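Local coordinates for protein cytokinin riboside 5'-monophosphate phosphoribohydrolase (Corynebacterium glutamicum, PDB 5ZBL) that is an enzyme-family protein of the SLOG clan with a Rossmann-like fold, a parallel beta sheet flanked by helices, at residues Leu26-Ala31 with Tyr142-Gly146. Sequence-based numbering, arbitrary orientation.
Sequences LYTQAA and YDVDG. With EDO (1,2-ethanediol), chain E.
Y142 OH donates a hydrogen bond to A30 O, 2.5 Å away, a very short bond whose exact length is doubtful at 2.3 Å resolution. A30 O lies at the edge of the Y142 ring, near its plane. The ring extends from the end of strand 139-142 to the helix because its CG stands anti to the backbone N (chi1 -174°). V144 points from the loop toward the helix. V144 CG2 comes within 3.4 Å of A30 CB, closer than usual, so the exact spacing is doubtful. It also sits over one face of the Y142 ring, offset toward the rim. V144 CG1 meets L26 CG at 3.8 Å and Y27 CD1 at 3.9 Å. In this Rossmann-like fold, helix 25-40 here packs against the loop between strand 139-142 and helix 149-160. L26 CD2 reaches D145 CB at 3.7 Å, the two side chains crossing at about a right angle. R161 of the second subunit joins both segments: it forms a salt bridge with D145 OD2 and a hydrogen bond with Y27 OH. On the loop, D143 centres an inverse gamma turn. Its OD1 bonds W148 N, and its OD2 bonds Q149 NE2 and a 1,2-ethanediol probably from the crystallisation liquor.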
ATOM      1  N   LEU A  26       3.613  -6.448 -23.943  1.00 40.16           N
ATOM      2  CA  LEU A  26       2.252  -6.843 -23.668  1.00 39.84           C
ATOM      3  C   LEU A  26       1.549  -5.855 -22.756  1.00 40.46           C
ATOM      4  O   LEU A  26       0.355  -5.574 -22.948  1.00 41.48           O
ATOM      5  CB  LEU A  26       2.220  -8.229 -23.007  1.00 48.43           C
ATOM      6  CG  LEU A  26       0.853  -8.761 -22.544  1.00 57.30           C
ATOM      7  CD1 LEU A  26      -0.191  -8.770 -23.672  1.00 63.43           C
ATOM      8  CD2 LEU A  26       1.025 -10.150 -21.967  1.00 62.29           C
ATOM      9  N   TYR A  27       2.292  -5.330 -21.778  1.00 38.58           N
ATOM     10  CA  TYR A  27       1.754  -4.449 -20.759  1.00 38.38           C
ATOM     11  C   TYR A  27       1.298  -3.130 -21.383  1.00 40.15           C
ATOM     12  O   TYR A  27       0.164  -2.670 -21.137  1.00 37.97           O
ATOM     13  CB  TYR A  27       2.801  -4.222 -19.648  1.00 39.63           C
ATOM     14  CG  TYR A  27       3.345  -5.498 -19.016  1.00 39.02           C
ATOM     15  CD1 TYR A  27       2.503  -6.420 -18.438  1.00 39.41           C
ATOM     16  CD2 TYR A  27       4.705  -5.759 -18.994  1.00 41.54           C
ATOM     17  CE1 TYR A  27       2.985  -7.581 -17.886  1.00 38.30           C
ATOM     18  CE2 TYR A  27       5.195  -6.914 -18.453  1.00 41.76           C
ATOM     19  CZ  TYR A  27       4.325  -7.826 -17.903  1.00 38.40           C
ATOM     20  OH  TYR A  27       4.809  -8.977 -17.344  1.00 37.41           O
ATOM     21  N   THR A  28       2.189  -2.558 -22.209  1.00 39.90           N
ATOM     22  CA  THR A  28       1.885  -1.400 -23.041  1.00 39.53           C
ATOM     23  C   THR A  28       0.659  -1.607 -23.907  1.00 42.36           C
ATOM     24  O   THR A  28      -0.234  -0.740 -23.960  1.00 43.51           O
ATOM     25  CB  THR A  28       3.072  -1.010 -23.950  1.00 39.69           C
ATOM     26  OG1 THR A  28       4.153  -0.522 -23.151  1.00 34.90           O
ATOM     27  CG2 THR A  28       2.673   0.080 -24.967  1.00 38.99           C
ATOM     28  N   GLN A  29       0.602  -2.734 -24.601  1.00 41.72           N
ATOM     29  CA  GLN A  29      -0.515  -2.951 -25.526  1.00 42.76           C
ATOM     30  C   GLN A  29      -1.797  -3.118 -24.740  1.00 40.78           C
ATOM     31  O   GLN A  29      -2.855  -2.653 -25.178  1.00 42.37           O
ATOM     32  CB  GLN A  29      -0.289  -4.173 -26.410  1.00 46.88           C
ATOM     33  CG  GLN A  29       0.909  -4.083 -27.371  1.00 54.20           C
ATOM     34  CD  GLN A  29       1.358  -5.462 -27.870  1.00 59.96           C
ATOM     35  OE1 GLN A  29       0.547  -6.400 -27.935  1.00 65.21           O
ATOM     36  NE2 GLN A  29       2.661  -5.604 -28.179  1.00 54.68           N
ATOM     37  N   ALA A  30      -1.704  -3.794 -23.586  1.00 38.35           N
ATOM     38  CA  ALA A  30      -2.867  -4.033 -22.744  1.00 36.62           C
ATOM     39  C   ALA A  30      -3.368  -2.725 -22.206  1.00 34.27           C
ATOM     40  O   ALA A  30      -4.556  -2.582 -22.043  1.00 34.42           O
ATOM     41  CB  ALA A  30      -2.549  -4.972 -21.591  1.00 42.22           C
ATOM     42  N   ALA A  31      -2.467  -1.762 -21.982  1.00 30.69           N
ATOM     43  CA  ALA A  31      -2.871  -0.450 -21.485  1.00 32.45           C
ATOM     44  C   ALA A  31      -3.608   0.340 -22.564  1.00 36.68           C
ATOM     45  O   ALA A  31      -4.632   0.987 -22.300  1.00 35.93           O
ATOM     46  CB  ALA A  31      -1.666   0.327 -20.950  1.00 33.17           C
ATOM     47  N   TYR A 142      -6.704  -5.218 -13.246  1.00 36.62           N
ATOM     48  CA  TYR A 142      -6.542  -5.525 -14.656  1.00 37.82           C
ATOM     49  C   TYR A 142      -5.436  -6.580 -14.730  1.00 37.55           C
ATOM     50  O   TYR A 142      -4.228  -6.258 -14.656  1.00 34.37           O
ATOM     51  CB  TYR A 142      -6.215  -4.239 -15.440  1.00 39.02           C
ATOM     52  CG  TYR A 142      -6.148  -4.313 -16.965  1.00 39.12           C
ATOM     53  CD1 TYR A 142      -6.976  -5.157 -17.698  1.00 35.09           C
ATOM     54  CD2 TYR A 142      -5.260  -3.498 -17.667  1.00 37.33           C
ATOM     55  CE1 TYR A 142      -6.922  -5.177 -19.068  1.00 37.01           C
ATOM     56  CE2 TYR A 142      -5.204  -3.503 -19.043  1.00 36.02           C
ATOM     57  CZ  TYR A 142      -6.031  -4.361 -19.749  1.00 40.62           C
ATOM     58  OH  TYR A 142      -5.992  -4.407 -21.159  1.00 37.55           O
ATOM     59  N   ASP A 143      -5.863  -7.836 -14.916  1.00 35.11           N
ATOM     60  CA  ASP A 143      -4.990  -8.988 -14.730  1.00 41.33           C
ATOM     61  C   ASP A 143      -4.174  -9.381 -15.990  1.00 41.67           C
ATOM     62  O   ASP A 143      -4.220 -10.509 -16.462  1.00 43.35           O
ATOM     63  CB  ASP A 143      -5.842 -10.141 -14.202  1.00 40.78           C
ATOM     64  CG  ASP A 143      -5.036 -11.229 -13.527  1.00 42.03           C
ATOM     65  OD1 ASP A 143      -3.947 -10.947 -12.959  1.00 38.92           O
ATOM     66  OD2 ASP A 143      -5.546 -12.374 -13.539  1.00 40.08           O
ATOM     67  N   VAL A 144      -3.390  -8.443 -16.489  1.00 37.93           N
ATOM     68  CA  VAL A 144      -2.631  -8.645 -17.720  1.00 38.88           C
ATOM     69  C   VAL A 144      -1.603  -9.735 -17.472  1.00 38.62           C
ATOM     70  O   VAL A 144      -0.723  -9.525 -16.647  1.00 40.10           O
ATOM     71  CB  VAL A 144      -1.868  -7.380 -18.165  1.00 34.37           C
ATOM     72  CG1 VAL A 144      -1.026  -7.662 -19.378  1.00 36.90           C
ATOM     73  CG2 VAL A 144      -2.831  -6.262 -18.481  1.00 36.02           C
ATOM     74  N   ASP A 145      -1.750 -10.880 -18.167  1.00 39.53           N
ATOM     75  CA  ASP A 145      -0.861 -12.057 -18.075  1.00 42.13           C
ATOM     76  C   ASP A 145      -0.811 -12.707 -16.649  1.00 42.47           C
ATOM     77  O   ASP A 145       0.229 -13.191 -16.175  1.00 39.11           O
ATOM     78  CB  ASP A 145       0.520 -11.675 -18.591  1.00 43.64           C
ATOM     79  CG  ASP A 145       1.437 -12.887 -18.802  1.00 53.36           C
ATOM     80  OD1 ASP A 145       0.958 -13.942 -19.306  1.00 54.85           O
ATOM     81  OD2 ASP A 145       2.645 -12.768 -18.462  1.00 48.74           O
ATOM     82  N   GLY A 146      -1.963 -12.706 -15.984  1.00 44.10           N
ATOM     83  CA  GLY A 146      -2.084 -13.155 -14.612  1.00 43.90           C
ATOM     84  C   GLY A 146      -1.209 -12.389 -13.620  1.00 45.52           C
ATOM     85  O   GLY A 146      -0.825 -12.953 -12.604  1.00 42.64           O
TER
HETATM   86  C1  EDO E 301      -9.851 -13.667 -15.573  1.00 62.01           C
HETATM   87  O1  EDO E 301     -11.233 -13.612 -15.209  1.00 54.10           O
HETATM   88  C2  EDO E 301      -9.024 -12.814 -14.599  1.00 60.28           C
HETATM   89  O2  EDO E 301      -7.766 -13.438 -14.323  1.00 56.52           O